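PDB 4K7J: GDSL-like Lipase/Acylhydrolase family protein from Neisseria meningitidis, which probably removes O-acetyl groups from peptidoglycan, as an SGNH-family (GDSL-like) esterase that works with a catalytic triad. Local coordinates for residues S62-D67 with V211-I216; N217-T222 with L245-N250; E251-N256 with T300-L305; D261-W266 with R313-Q318; I285-S290 with E307-Q312. All coordinates share one frame; numbering follows the deposited sequence.

Contact 1: residues S62-D67 with V211-I216; sequences SHTAGD and VSAMGI. With ACT (acetate ion), chain C.
Thr64 and Ala65, on the short helix 62-65, pack on the end of strand 208-215 at Gly215. Thr64 can be followed outward. Its CB lies 4.1 Å from Gly215 CA. The methyl CG2 is anti to the backbone N (chi1 of OG1 -64°). From there it runs alongside the strand backbone, 3.7 Å from Gly215 N and 4.0 Å from Ala213 CB. The hydroxyl OG1 takes the other branch and is hydrogen-bonded to Gln58 NE2, so methyl and hydroxyl serve two different strands. Ala65 CB sits against the next peptide, 3.6 Å from Gly215 C. Gly215 has no side chain, and Ala65 CA comes within 3.9 Å of Gly215 CA. Further along, Asp67 OD1 meets Ala213 CB at 3.6 Å, while its carboxylate is held by Thr70 and Arg74. No hydrogen bond joins the two segments directly. At the front of the helix, Ser62 N donates to acetate OXT (3.1 Å, 151°), and the acetate methyl lies over one face of the His63 ring. Ser62 OG is 2.9 Å from the acetate carbon. This serine at a helix start, just after strand 53-60, is consistent with the nucleophile of the SGNH esterase active site.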
# COMPACT_ATOMS: atom_id res chain seq x y z
N SER A 62 -0.05 -9.13 4.47
CA SER A 62 0.76 -9.92 3.54
C SER A 62 0.12 -9.98 2.16
O SER A 62 0.82 -10.13 1.16
CB SER A 62 1.03 -11.33 4.06
OG SER A 62 -0.06 -12.17 3.75
N HIS A 63 -1.20 -9.84 2.09
CA HIS A 63 -1.87 -9.85 0.79
C HIS A 63 -1.32 -8.69 -0.04
O HIS A 63 -1.11 -8.81 -1.25
CB HIS A 63 -3.40 -9.71 0.93
CG HIS A 63 -4.04 -10.72 1.83
ND1 HIS A 63 -3.91 -12.08 1.64
CD2 HIS A 63 -4.85 -10.57 2.91
CE1 HIS A 63 -4.60 -12.72 2.57
NE2 HIS A 63 -5.18 -11.83 3.35
N THR A 64 -1.08 -7.56 0.64
CA THR A 64 -0.53 -6.37 -0.00
C THR A 64 0.99 -6.52 -0.20
O THR A 64 1.54 -6.15 -1.25
CB THR A 64 -0.84 -5.11 0.83
OG1 THR A 64 -2.26 -4.91 0.88
CG2 THR A 64 -0.17 -3.84 0.22
N ALA A 65 1.65 -7.05 0.82
CA ALA A 65 3.11 -7.13 0.84
C ALA A 65 3.72 -8.03 -0.25
O ALA A 65 4.90 -7.89 -0.59
CB ALA A 65 3.62 -7.54 2.25
N GLY A 66 2.92 -8.94 -0.80
CA GLY A 66 3.39 -9.83 -1.85
C GLY A 66 3.38 -9.15 -3.21
O GLY A 66 4.00 -9.62 -4.16
N ASP A 67 2.67 -8.03 -3.29
CA ASP A 67 2.52 -7.23 -4.51
C ASP A 67 1.77 -7.94 -5.65
O ASP A 67 1.63 -7.37 -6.71
CB ASP A 67 3.87 -6.67 -5.02
CG ASP A 67 3.71 -5.32 -5.72
OD1 ASP A 67 2.71 -4.61 -5.45
OD2 ASP A 67 4.59 -4.96 -6.54
N VAL A 211 0.32 3.07 -8.40
CA VAL A 211 -0.20 2.24 -7.32
C VAL A 211 0.96 1.81 -6.43
O VAL A 211 1.86 1.10 -6.87
CB VAL A 211 -0.95 1.01 -7.86
CG1 VAL A 211 -1.37 0.12 -6.70
CG2 VAL A 211 -2.17 1.43 -8.69
N SER A 212 0.95 2.28 -5.20
CA SER A 212 2.03 2.01 -4.25
C SER A 212 1.55 0.99 -3.23
O SER A 212 0.43 1.09 -2.73
CB SER A 212 2.44 3.31 -3.54
OG SER A 212 3.02 4.24 -4.45
N ALA A 213 2.40 0.01 -2.91
CA ALA A 213 2.03 -1.04 -1.95
C ALA A 213 2.83 -0.90 -0.67
O ALA A 213 4.04 -1.02 -0.69
CB ALA A 213 2.27 -2.42 -2.58
N MET A 214 2.14 -0.64 0.44
CA MET A 214 2.78 -0.57 1.75
C MET A 214 2.25 -1.69 2.62
O MET A 214 1.41 -1.45 3.49
CB MET A 214 2.50 0.77 2.45
CG MET A 214 3.16 1.96 1.83
SD MET A 214 3.13 3.39 2.92
CE MET A 214 4.26 4.42 1.99
N GLY A 215 2.73 -2.90 2.38
CA GLY A 215 2.32 -4.06 3.14
C GLY A 215 3.35 -4.54 4.13
O GLY A 215 4.55 -4.37 3.94
N ILE A 216 2.86 -5.16 5.20
CA ILE A 216 3.71 -5.79 6.21
C ILE A 216 3.12 -7.15 6.55
O ILE A 216 1.99 -7.21 7.03
CB ILE A 216 3.74 -4.97 7.51
CG1 ILE A 216 4.41 -3.60 7.32
CG2 ILE A 216 4.46 -5.76 8.59
CD1 ILE A 216 5.94 -3.68 7.32
C ACT C . -1.04 -12.25 6.50
O ACT C . -0.28 -13.24 6.71
OXT ACT C . -0.59 -11.10 6.76
CH3 ACT C . -2.42 -12.42 5.94

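Contact 2: residues N217-T222 with L245-N250; sequences NGAQLT and LSYGTN. With ACT (acetate ion), chain C.
Leu221 lies over one face of the Tyr247 ring. Its CB is 4.1 Å from the ring centroid and 24° off the normal, a CH-pi contact. CG is anti to the backbone N (chi1 173°), which carries CD1 on along the same ring to CE2 at 3.7 Å. CD1 also reaches Leu245 CD2, near the end of strand 242-246. This apolar centre backs what is probably the oxyanion hole of this SGNH-type alpha/beta fold, where the loops that follow strands 208-215 and 242-246 bring their donors together. Tyr247 is met by backbone as well. Leu221 N sits 3.5 Å above the ring plane, toward the rim, and is itself hydrogen-bonded to Glu251. Ala219 O lies in the ring plane, at the edge by CD1. The phenol OH is hydrogen-bonded to Trp224, which would help to fix the ring. Outward, Gln220 CG packs on Asn250 CB at 3.8 Å. Ala219 O then becomes a polar hub. It takes a hydrogen bond from Asn250 ND2 (3.1 Å), which comes from above the carbonyl plane. A water 2.9 Å from Ala219 O probably donates to it and accepts from Gly248 N and Asn250 N. The bond to Ala219 O helps to set the rotation of the Asn250 amide, whose nitrogen also faces the acetate. Ser62 N supplies another donor to this site. Gly218 N donates to acetate OXT at 2.8 Å, and Asn250 ND2 reaches the same oxygen at 2.9 Å in a nearly straight bond of 172°.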
# COMPACT_ATOMS: atom_id res chain seq x y z
N ASN A 217 3.87 -8.22 6.30
CA ASN A 217 3.40 -9.57 6.61
C ASN A 217 2.88 -9.68 8.04
O ASN A 217 3.58 -9.30 8.98
CB ASN A 217 4.51 -10.60 6.39
CG ASN A 217 4.81 -10.84 4.91
OD1 ASN A 217 4.04 -10.46 4.04
ND2 ASN A 217 5.92 -11.51 4.64
N GLY A 218 1.64 -10.15 8.20
CA GLY A 218 1.07 -10.34 9.53
C GLY A 218 0.44 -9.12 10.20
O GLY A 218 -0.15 -9.24 11.28
N ALA A 219 0.52 -7.96 9.56
CA ALA A 219 0.13 -6.71 10.22
C ALA A 219 -1.37 -6.52 10.41
O ALA A 219 -2.19 -7.07 9.67
CB ALA A 219 0.72 -5.51 9.49
N GLN A 220 -1.72 -5.71 11.40
CA GLN A 220 -3.09 -5.27 11.66
C GLN A 220 -3.11 -3.75 11.62
O GLN A 220 -2.07 -3.12 11.84
CB GLN A 220 -3.52 -5.75 13.04
CG GLN A 220 -3.56 -7.28 13.18
CD GLN A 220 -3.90 -7.69 14.59
OE1 GLN A 220 -4.81 -7.11 15.22
NE2 GLN A 220 -3.16 -8.65 15.12
N LEU A 221 -4.27 -3.15 11.35
CA LEU A 221 -4.34 -1.69 11.19
C LEU A 221 -3.90 -0.93 12.43
O LEU A 221 -3.24 0.09 12.32
CB LEU A 221 -5.74 -1.23 10.76
CG LEU A 221 -5.92 0.30 10.75
CD1 LEU A 221 -5.04 0.94 9.69
CD2 LEU A 221 -7.35 0.70 10.56
N THR A 222 -4.28 -1.44 13.60
CA THR A 222 -3.93 -0.78 14.86
C THR A 222 -2.43 -0.75 15.08
O THR A 222 -1.93 0.05 15.87
CB THR A 222 -4.61 -1.44 16.08
OG1 THR A 222 -4.21 -2.82 16.18
CG2 THR A 222 -6.13 -1.34 15.96
N LEU A 245 -7.05 0.74 2.47
CA LEU A 245 -6.68 0.01 3.67
C LEU A 245 -7.11 -1.44 3.51
O LEU A 245 -8.30 -1.73 3.33
CB LEU A 245 -7.36 0.62 4.90
CG LEU A 245 -7.05 2.09 5.19
CD1 LEU A 245 -7.98 2.62 6.27
CD2 LEU A 245 -5.58 2.28 5.60
N SER A 246 -6.15 -2.35 3.54
CA SER A 246 -6.46 -3.76 3.34
C SER A 246 -5.92 -4.60 4.51
O SER A 246 -4.81 -5.11 4.46
CB SER A 246 -5.90 -4.25 1.99
OG SER A 246 -6.15 -5.64 1.79
N TYR A 247 -6.73 -4.72 5.56
CA TYR A 247 -6.37 -5.51 6.72
C TYR A 247 -7.55 -6.41 7.06
O TYR A 247 -8.52 -6.46 6.31
CB TYR A 247 -6.04 -4.62 7.92
CG TYR A 247 -4.80 -3.73 7.77
CD1 TYR A 247 -3.54 -4.19 8.13
CD2 TYR A 247 -4.92 -2.42 7.33
CE1 TYR A 247 -2.42 -3.38 8.02
CE2 TYR A 247 -3.80 -1.59 7.22
CZ TYR A 247 -2.56 -2.08 7.57
OH TYR A 247 -1.45 -1.26 7.47
N GLY A 248 -7.49 -7.11 8.18
CA GLY A 248 -8.64 -7.88 8.62
C GLY A 248 -8.33 -9.34 8.84
O GLY A 248 -8.83 -9.94 9.79
N THR A 249 -7.50 -9.90 7.97
CA THR A 249 -7.14 -11.31 8.07
C THR A 249 -6.45 -11.65 9.38
O THR A 249 -6.80 -12.62 10.04
CB THR A 249 -6.27 -11.73 6.88
OG1 THR A 249 -7.02 -11.58 5.67
CG2 THR A 249 -5.83 -13.18 7.01
N ASN A 250 -5.47 -10.84 9.77
CA ASN A 250 -4.77 -11.11 11.02
C ASN A 250 -5.58 -10.76 12.26
O ASN A 250 -5.55 -11.50 13.25
CB ASN A 250 -3.40 -10.41 11.02
CG ASN A 250 -2.51 -10.91 9.88
OD1 ASN A 250 -2.13 -12.07 9.86
ND2 ASN A 250 -2.20 -10.03 8.93
C ACT C . -1.04 -12.25 6.50
O ACT C . -0.28 -13.24 6.71
OXT ACT C . -0.59 -11.10 6.76
CH3 ACT C . -2.42 -12.42 5.94
O HOH W 1 -4.66 -8.11 8.62

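Contact 3: residues E251-N256 with T300-L305; sequences EAFNNN and TRPVRL
A type I beta turn from Pro302 to Leu305 leads into helix 305-318 and packs on the end of the short helix 249-252, around Ala252 and Phe253. Pro302 lies over one face of the Phe253 ring. Its CG is 3.8 Å from the ring centroid, 24° off the normal, a CH-pi contact offset toward the CZ and CE1 rim. Beside this, Ala252 CB meets Leu305 CD1 at 3.6 Å. Arg304 supplies the polar link. Its chain is bent at chi2 and chi3, which folds it back along the 254-255 backbone, with CG 3.5 Å from Asn254 O. NH1 then donates to Asn255 O at 2.9 Å. The oxygen lies in the guanidinium plane, at its edge, but the nitrogen stands above the plane of the carbonyl. Ile257 O takes a further bond from NH1, and Glu307 forms a salt bridge with NH2. An Asx turn, Asn254 OD1 accepting from Asn256 N, shapes the loop that presents this carbonyl. One water joins the segments again: it donates to Ala252 O (2.8 Å) and Asn255 OD1 (2.7 Å) and accepts from Arg304 N. A second water links Asn255 OD1 to Val303 N. The arginine is therefore fixed by two carbonyls and a carboxylate, and much of the remaining polar fit between turn and loop is made through water.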
# COMPACT_ATOMS: atom_id res chain seq x y z
N GLU A 251 -6.30 -9.64 12.22
CA GLU A 251 -7.21 -9.29 13.31
C GLU A 251 -8.13 -10.50 13.56
O GLU A 251 -8.37 -10.88 14.70
CB GLU A 251 -8.07 -8.06 12.96
CG GLU A 251 -7.33 -6.72 12.96
CD GLU A 251 -6.66 -6.39 11.62
OE1 GLU A 251 -6.41 -7.34 10.85
OE2 GLU A 251 -6.39 -5.19 11.35
N ALA A 252 -8.60 -11.11 12.47
CA ALA A 252 -9.53 -12.24 12.57
C ALA A 252 -8.97 -13.44 13.31
O ALA A 252 -9.73 -14.24 13.85
CB ALA A 252 -9.99 -12.66 11.19
N PHE A 253 -7.65 -13.59 13.31
CA PHE A 253 -7.04 -14.76 13.98
C PHE A 253 -6.70 -14.51 15.44
O PHE A 253 -6.18 -15.39 16.12
CB PHE A 253 -5.83 -15.27 13.20
CG PHE A 253 -6.19 -16.15 12.06
CD1 PHE A 253 -6.40 -17.51 12.25
CD2 PHE A 253 -6.37 -15.63 10.79
CE1 PHE A 253 -6.76 -18.33 11.20
CE2 PHE A 253 -6.72 -16.44 9.73
CZ PHE A 253 -6.92 -17.79 9.94
N ASN A 254 -7.02 -13.31 15.92
CA ASN A 254 -6.90 -13.01 17.34
C ASN A 254 -8.20 -13.40 18.05
O ASN A 254 -9.17 -12.64 18.03
CB ASN A 254 -6.59 -11.52 17.57
CG ASN A 254 -6.39 -11.18 19.05
OD1 ASN A 254 -6.62 -12.02 19.93
ND2 ASN A 254 -5.98 -9.95 19.32
N ASN A 255 -8.23 -14.58 18.66
CA ASN A 255 -9.44 -15.06 19.32
C ASN A 255 -9.94 -14.08 20.40
O ASN A 255 -11.12 -14.04 20.72
CB ASN A 255 -9.22 -16.45 19.93
CG ASN A 255 -9.02 -17.55 18.88
OD1 ASN A 255 -9.41 -17.42 17.71
ND2 ASN A 255 -8.41 -18.65 19.31
N ASN A 256 -9.05 -13.26 20.94
CA ASN A 256 -9.41 -12.40 22.05
C ASN A 256 -9.54 -10.92 21.68
O ASN A 256 -9.55 -10.06 22.55
CB ASN A 256 -8.43 -12.59 23.21
CG ASN A 256 -8.21 -14.07 23.54
OD1 ASN A 256 -7.07 -14.53 23.70
ND2 ASN A 256 -9.29 -14.82 23.64
N THR A 300 -13.11 -24.62 8.34
CA THR A 300 -13.73 -23.86 9.43
C THR A 300 -13.20 -22.43 9.49
O THR A 300 -11.99 -22.20 9.45
CB THR A 300 -13.49 -24.55 10.78
OG1 THR A 300 -13.98 -25.89 10.73
CG2 THR A 300 -14.20 -23.80 11.88
N ARG A 301 -14.12 -21.47 9.58
CA ARG A 301 -13.76 -20.07 9.67
C ARG A 301 -13.19 -19.79 11.05
O ARG A 301 -13.63 -20.40 12.02
CB ARG A 301 -14.99 -19.19 9.41
CG ARG A 301 -15.41 -19.15 7.94
CD ARG A 301 -16.85 -18.69 7.77
NE ARG A 301 -17.04 -17.31 8.21
CZ ARG A 301 -16.76 -16.24 7.46
NH1 ARG A 301 -16.26 -16.39 6.24
NH2 ARG A 301 -16.97 -15.02 7.95
N PRO A 302 -12.21 -18.88 11.16
CA PRO A 302 -11.80 -18.47 12.50
C PRO A 302 -12.98 -17.85 13.22
O PRO A 302 -13.83 -17.22 12.58
CB PRO A 302 -10.72 -17.41 12.24
CG PRO A 302 -10.31 -17.61 10.82
CD PRO A 302 -11.53 -18.10 10.11
N VAL A 303 -13.03 -18.04 14.53
CA VAL A 303 -14.16 -17.63 15.36
C VAL A 303 -14.46 -16.12 15.31
O VAL A 303 -15.61 -15.71 15.48
CB VAL A 303 -13.93 -18.10 16.82
CG1 VAL A 303 -15.07 -17.67 17.74
CG2 VAL A 303 -13.78 -19.61 16.85
N ARG A 304 -13.45 -15.29 15.07
CA ARG A 304 -13.69 -13.84 15.08
C ARG A 304 -13.76 -13.20 13.70
O ARG A 304 -13.85 -11.98 13.59
CB ARG A 304 -12.63 -13.14 15.93
CG ARG A 304 -12.36 -13.80 17.28
CD ARG A 304 -13.66 -14.03 18.07
NE ARG A 304 -14.41 -12.79 18.25
CZ ARG A 304 -14.12 -11.88 19.17
NH1 ARG A 304 -13.10 -12.07 19.99
NH2 ARG A 304 -14.84 -10.77 19.26
N LEU A 305 -13.71 -14.01 12.64
CA LEU A 305 -13.63 -13.48 11.29
C LEU A 305 -14.86 -12.67 10.92
O LEU A 305 -14.76 -11.56 10.41
CB LEU A 305 -13.41 -14.58 10.26
CG LEU A 305 -13.43 -14.15 8.79
CD1 LEU A 305 -12.33 -13.08 8.52
CD2 LEU A 305 -13.24 -15.34 7.88
O HOH W 2 -10.71 -16.19 15.66
O HOH W 3 -10.70 -19.56 15.58

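Contact 4: residues D261-W266 with R313-Q318; sequences DTEQKW and RRVARQ
Glu263 and Arg314 form a side-on salt bridge between two helices. Arg314 NH2 donates to Glu263 OE1 at 2.9 Å, and Arg314 NE donates to Glu263 OE2 at 3.1 Å. A weak bond from NE to OE1 adds to the pair. Both carboxylate oxygens are met on their syn sides. The carboxylate lies at the edge of the guanidinium, but the two planes are turned 36° apart, so the bonds leave the carboxylate plane while staying close to that of the guanidinium. Glu263 gets there with an extended chain, its CG anti to the backbone N (chi1 -178°). Arg314 bends at chi3, which swings NE and NH2 round to face it. The bridge joins helix 259-276 to helix 305-318, which pack side by side in the alpha/beta fold, each connecting neighbouring parallel strands of the central sheet. Here the segment axes come within 9.9 Å and cross at -36°. Next to the bridge, Val315 packs between the helices. Its CG2 touches Trp266 CB at 3.7 Å and lies 4.2 Å from Glu263 CG. Its other methyl, CG1, approaches the edge of the Trp266 ring, near the ring plane. Val270 of helix 259-276 also touches Val315. The indole reaches inward past Met311 and Gln312 to Leu221.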
# COMPACT_ATOMS: atom_id res chain seq x y z
N ASP A 261 -13.30 -1.93 20.98
CA ASP A 261 -12.10 -1.12 21.04
C ASP A 261 -11.46 -0.97 19.66
O ASP A 261 -11.08 0.13 19.26
CB ASP A 261 -11.06 -1.69 22.01
CG ASP A 261 -9.90 -0.73 22.24
OD1 ASP A 261 -10.18 0.42 22.62
OD2 ASP A 261 -8.73 -1.11 22.01
N THR A 262 -11.37 -2.08 18.94
CA THR A 262 -10.77 -2.09 17.61
C THR A 262 -11.52 -1.14 16.68
O THR A 262 -10.90 -0.33 15.98
CB THR A 262 -10.76 -3.50 17.00
OG1 THR A 262 -10.10 -4.40 17.90
CG2 THR A 262 -10.03 -3.50 15.65
N GLU A 263 -12.84 -1.22 16.71
CA GLU A 263 -13.70 -0.33 15.91
C GLU A 263 -13.40 1.15 16.16
O GLU A 263 -13.34 1.94 15.22
CB GLU A 263 -15.18 -0.63 16.19
CG GLU A 263 -16.18 0.19 15.38
CD GLU A 263 -17.57 -0.45 15.32
OE1 GLU A 263 -17.72 -1.61 15.78
OE2 GLU A 263 -18.51 0.19 14.83
N GLN A 264 -13.23 1.53 17.42
CA GLN A 264 -12.94 2.92 17.75
C GLN A 264 -11.57 3.34 17.20
O GLN A 264 -11.40 4.46 16.72
CB GLN A 264 -12.98 3.17 19.26
CG GLN A 264 -13.05 4.65 19.62
CD GLN A 264 -13.09 4.90 21.12
OE1 GLN A 264 -12.48 4.17 21.90
NE2 GLN A 264 -13.82 5.94 21.53
N LYS A 265 -10.61 2.43 17.26
CA LYS A 265 -9.28 2.72 16.72
C LYS A 265 -9.32 2.87 15.22
O LYS A 265 -8.70 3.76 14.66
CB LYS A 265 -8.27 1.65 17.15
CG LYS A 265 -7.87 1.80 18.60
CD LYS A 265 -6.86 0.76 19.04
CE LYS A 265 -6.49 0.98 20.51
NZ LYS A 265 -5.37 0.08 20.93
N TRP A 266 -10.10 2.01 14.57
CA TRP A 266 -10.26 2.09 13.12
C TRP A 266 -10.90 3.43 12.72
O TRP A 266 -10.41 4.11 11.83
CB TRP A 266 -11.10 0.92 12.60
CG TRP A 266 -10.29 -0.31 12.31
CD1 TRP A 266 -9.55 -1.05 13.20
CD2 TRP A 266 -10.14 -0.96 11.04
NE1 TRP A 266 -8.95 -2.11 12.55
CE2 TRP A 266 -9.30 -2.07 11.23
CE3 TRP A 266 -10.64 -0.69 9.76
CZ2 TRP A 266 -8.94 -2.92 10.18
CZ3 TRP A 266 -10.28 -1.54 8.72
CH2 TRP A 266 -9.44 -2.64 8.94
N ARG A 313 -17.04 -2.99 7.70
CA ARG A 313 -18.11 -2.33 6.97
C ARG A 313 -18.75 -1.18 7.76
O ARG A 313 -19.00 -0.12 7.21
CB ARG A 313 -19.16 -3.32 6.48
CG ARG A 313 -20.16 -2.68 5.55
CD ARG A 313 -21.39 -3.54 5.36
NE ARG A 313 -21.14 -4.65 4.45
CZ ARG A 313 -21.18 -4.54 3.12
NH1 ARG A 313 -21.45 -3.38 2.55
NH2 ARG A 313 -20.93 -5.61 2.37
N ARG A 314 -18.98 -1.38 9.06
CA ARG A 314 -19.48 -0.28 9.90
C ARG A 314 -18.54 0.92 9.90
O ARG A 314 -18.97 2.07 9.83
CB ARG A 314 -19.68 -0.74 11.35
CG ARG A 314 -20.86 -1.65 11.59
CD ARG A 314 -21.19 -1.73 13.09
NE ARG A 314 -20.12 -2.31 13.90
CZ ARG A 314 -19.89 -3.61 14.00
NH1 ARG A 314 -20.64 -4.47 13.32
NH2 ARG A 314 -18.91 -4.06 14.76
N VAL A 315 -17.24 0.65 9.98
CA VAL A 315 -16.24 1.73 9.94
C VAL A 315 -16.32 2.50 8.62
O VAL A 315 -16.30 3.75 8.62
CB VAL A 315 -14.80 1.19 10.14
CG1 VAL A 315 -13.77 2.27 9.79
CG2 VAL A 315 -14.61 0.70 11.56
N ALA A 316 -16.40 1.76 7.52
CA ALA A 316 -16.59 2.36 6.19
C ALA A 316 -17.78 3.32 6.14
O ALA A 316 -17.68 4.45 5.63
CB ALA A 316 -16.76 1.27 5.15
N ARG A 317 -18.92 2.88 6.67
CA ARG A 317 -20.15 3.67 6.60
C ARG A 317 -20.06 4.88 7.50
O ARG A 317 -20.40 5.99 7.09
CB ARG A 317 -21.37 2.83 6.98
CG ARG A 317 -22.67 3.61 6.87
CD ARG A 317 -23.89 2.72 7.03
NE ARG A 317 -25.12 3.50 7.09
CZ ARG A 317 -26.32 2.97 7.32
NH1 ARG A 317 -26.44 1.66 7.48
NH2 ARG A 317 -27.40 3.75 7.38
N GLN A 318 -19.61 4.68 8.73
CA GLN A 318 -19.51 5.78 9.67
C GLN A 318 -18.42 6.77 9.25
O GLN A 318 -18.56 7.96 9.45
CB GLN A 318 -19.31 5.26 11.10
CG GLN A 318 -20.62 4.75 11.71
CD GLN A 318 -20.44 3.90 12.96
OE1 GLN A 318 -19.51 4.10 13.74
NE2 GLN A 318 -21.36 2.96 13.16

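Contact 5: residues I285-S290 with E307-Q312; sequences IGAPES and EVQQMQ
Ala287 is held through both its backbone N and its O by two glutamines of helix 305-318. Ala287 N donates to Gln312 OE1 at 2.8 Å, with an N-H...O angle of 164° and only a modest tilt from the carbonyl plane of the amide. Gln309 NE2 donates to Ala287 O at 2.9 Å. The alanine oxygen lies near the amide plane of Gln309, but NE2 itself stands well above the plane of the alanine carbonyl. Between the two amides, Ala287 CB rests 4.0 Å from Gln309 CG and 3.6 Å from Gln312 OE1. The glutamines are one helical turn apart on the same face, and both chains extend beyond CG to reach the loop. The contact lies within the beta-alpha-beta unit of strand 281-286, helix 305-318 and strand 322-325, where the chain has just left the first strand. The amides have further partners. Gln312 NE2 donates to Tyr247 O, tying in the loop after the neighbouring strand. Gln309 NE2 also bonds to Gln327 OE1, and Gln309 OE1 accepts from Arg301 NH2. The carboxylate of the buried Glu289 has other partners: Ser335, Met336 and Cys334 donate backbone N-H groups, and Arg301 forms a salt bridge.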
# COMPACT_ATOMS: atom_id res chain seq x y z
N ILE A 285 -10.92 -2.39 2.28
CA ILE A 285 -11.06 -3.73 1.73
C ILE A 285 -11.44 -4.71 2.84
O ILE A 285 -10.61 -5.04 3.69
CB ILE A 285 -9.78 -4.18 1.03
CG1 ILE A 285 -9.56 -3.33 -0.23
CG2 ILE A 285 -9.88 -5.65 0.64
CD1 ILE A 285 -8.51 -3.88 -1.16
N GLY A 286 -12.69 -5.15 2.85
CA GLY A 286 -13.14 -6.12 3.83
C GLY A 286 -12.34 -7.40 3.69
O GLY A 286 -12.00 -7.79 2.57
N ALA A 287 -12.02 -8.04 4.81
CA ALA A 287 -11.20 -9.24 4.78
C ALA A 287 -11.81 -10.34 3.89
O ALA A 287 -13.03 -10.51 3.85
CB ALA A 287 -10.99 -9.75 6.19
N PRO A 288 -10.95 -11.08 3.16
CA PRO A 288 -11.42 -12.24 2.41
C PRO A 288 -11.82 -13.34 3.38
O PRO A 288 -11.48 -13.25 4.56
CB PRO A 288 -10.19 -12.68 1.62
CG PRO A 288 -9.02 -12.21 2.44
CD PRO A 288 -9.48 -10.89 3.03
N GLU A 289 -12.52 -14.37 2.91
CA GLU A 289 -12.73 -15.52 3.76
C GLU A 289 -11.38 -16.19 4.00
O GLU A 289 -10.59 -16.36 3.07
CB GLU A 289 -13.72 -16.53 3.16
CG GLU A 289 -13.91 -17.76 4.06
CD GLU A 289 -15.06 -18.66 3.64
OE1 GLU A 289 -14.95 -19.35 2.60
OE2 GLU A 289 -16.08 -18.70 4.36
N SER A 290 -11.12 -16.54 5.25
CA SER A 290 -9.98 -17.36 5.63
C SER A 290 -10.53 -18.58 6.32
O SER A 290 -11.68 -18.57 6.77
CB SER A 290 -9.06 -16.61 6.61
OG SER A 290 -8.45 -15.50 5.98
N GLU A 307 -17.11 -11.22 12.82
CA GLU A 307 -17.21 -9.97 13.57
C GLU A 307 -16.25 -8.89 13.05
O GLU A 307 -16.60 -7.70 12.99
CB GLU A 307 -16.95 -10.21 15.05
CG GLU A 307 -17.97 -11.10 15.72
CD GLU A 307 -17.39 -11.74 16.96
OE1 GLU A 307 -17.30 -11.04 17.99
OE2 GLU A 307 -17.00 -12.92 16.86
N VAL A 308 -15.05 -9.31 12.67
CA VAL A 308 -14.07 -8.39 12.09
C VAL A 308 -14.55 -7.82 10.75
O VAL A 308 -14.50 -6.61 10.55
CB VAL A 308 -12.69 -9.06 11.92
CG1 VAL A 308 -11.75 -8.19 11.05
CG2 VAL A 308 -12.07 -9.31 13.28
N GLN A 309 -15.02 -8.68 9.85
CA GLN A 309 -15.53 -8.22 8.56
C GLN A 309 -16.70 -7.23 8.72
O GLN A 309 -16.84 -6.27 7.95
CB GLN A 309 -15.98 -9.40 7.69
CG GLN A 309 -14.85 -10.30 7.20
CD GLN A 309 -15.36 -11.60 6.64
OE1 GLN A 309 -16.32 -12.18 7.15
NE2 GLN A 309 -14.74 -12.06 5.55
N GLN A 310 -17.53 -7.47 9.72
CA GLN A 310 -18.70 -6.61 9.95
C GLN A 310 -18.27 -5.28 10.53
O GLN A 310 -18.82 -4.23 10.19
CB GLN A 310 -19.72 -7.29 10.87
CG GLN A 310 -20.45 -8.42 10.18
CD GLN A 310 -21.53 -9.03 11.05
OE1 GLN A 310 -21.76 -8.61 12.19
NE2 GLN A 310 -22.21 -10.04 10.51
N MET A 311 -17.28 -5.31 11.42
CA MET A 311 -16.73 -4.09 11.97
C MET A 311 -16.19 -3.23 10.84
O MET A 311 -16.43 -2.02 10.81
CB MET A 311 -15.61 -4.39 12.96
CG MET A 311 -14.89 -3.13 13.41
SD MET A 311 -13.27 -3.50 14.06
CE MET A 311 -12.41 -3.84 12.52
N GLN A 312 -15.48 -3.86 9.90
CA GLN A 312 -14.88 -3.11 8.79
C GLN A 312 -15.92 -2.35 7.99
O GLN A 312 -15.69 -1.19 7.62
CB GLN A 312 -14.11 -4.04 7.86
CG GLN A 312 -12.88 -4.68 8.49
CD GLN A 312 -12.14 -5.58 7.53
OE1 GLN A 312 -12.62 -6.65 7.19
NE2 GLN A 312 -10.96 -5.15 7.09

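Contacts 1, 2 and 5 reach the same six-stranded mixed sheet. Contact 1 lies at its edge strand 208-215, contacts 2 and 5 at the neighbouring strands 242-246 and 281-286. The centres of contacts 1 and 2 lie 11 Å apart; they share the acetate and, as in SGNH esterases, probably line the active site. The centres of contacts 2 and 5, and of 3 and 5, are about 10 Å apart. Along the chain contact 1 closes before contact 2 opens, and contact 2 before contacts 3, 4 and 5. Contacts 4 and 5 both use helix 305-318, with contact 5 nested in the loop closed by contact 4. Contact 3 crosses both along the chain. Neighbouring contacts thus connect the site to the outer helices.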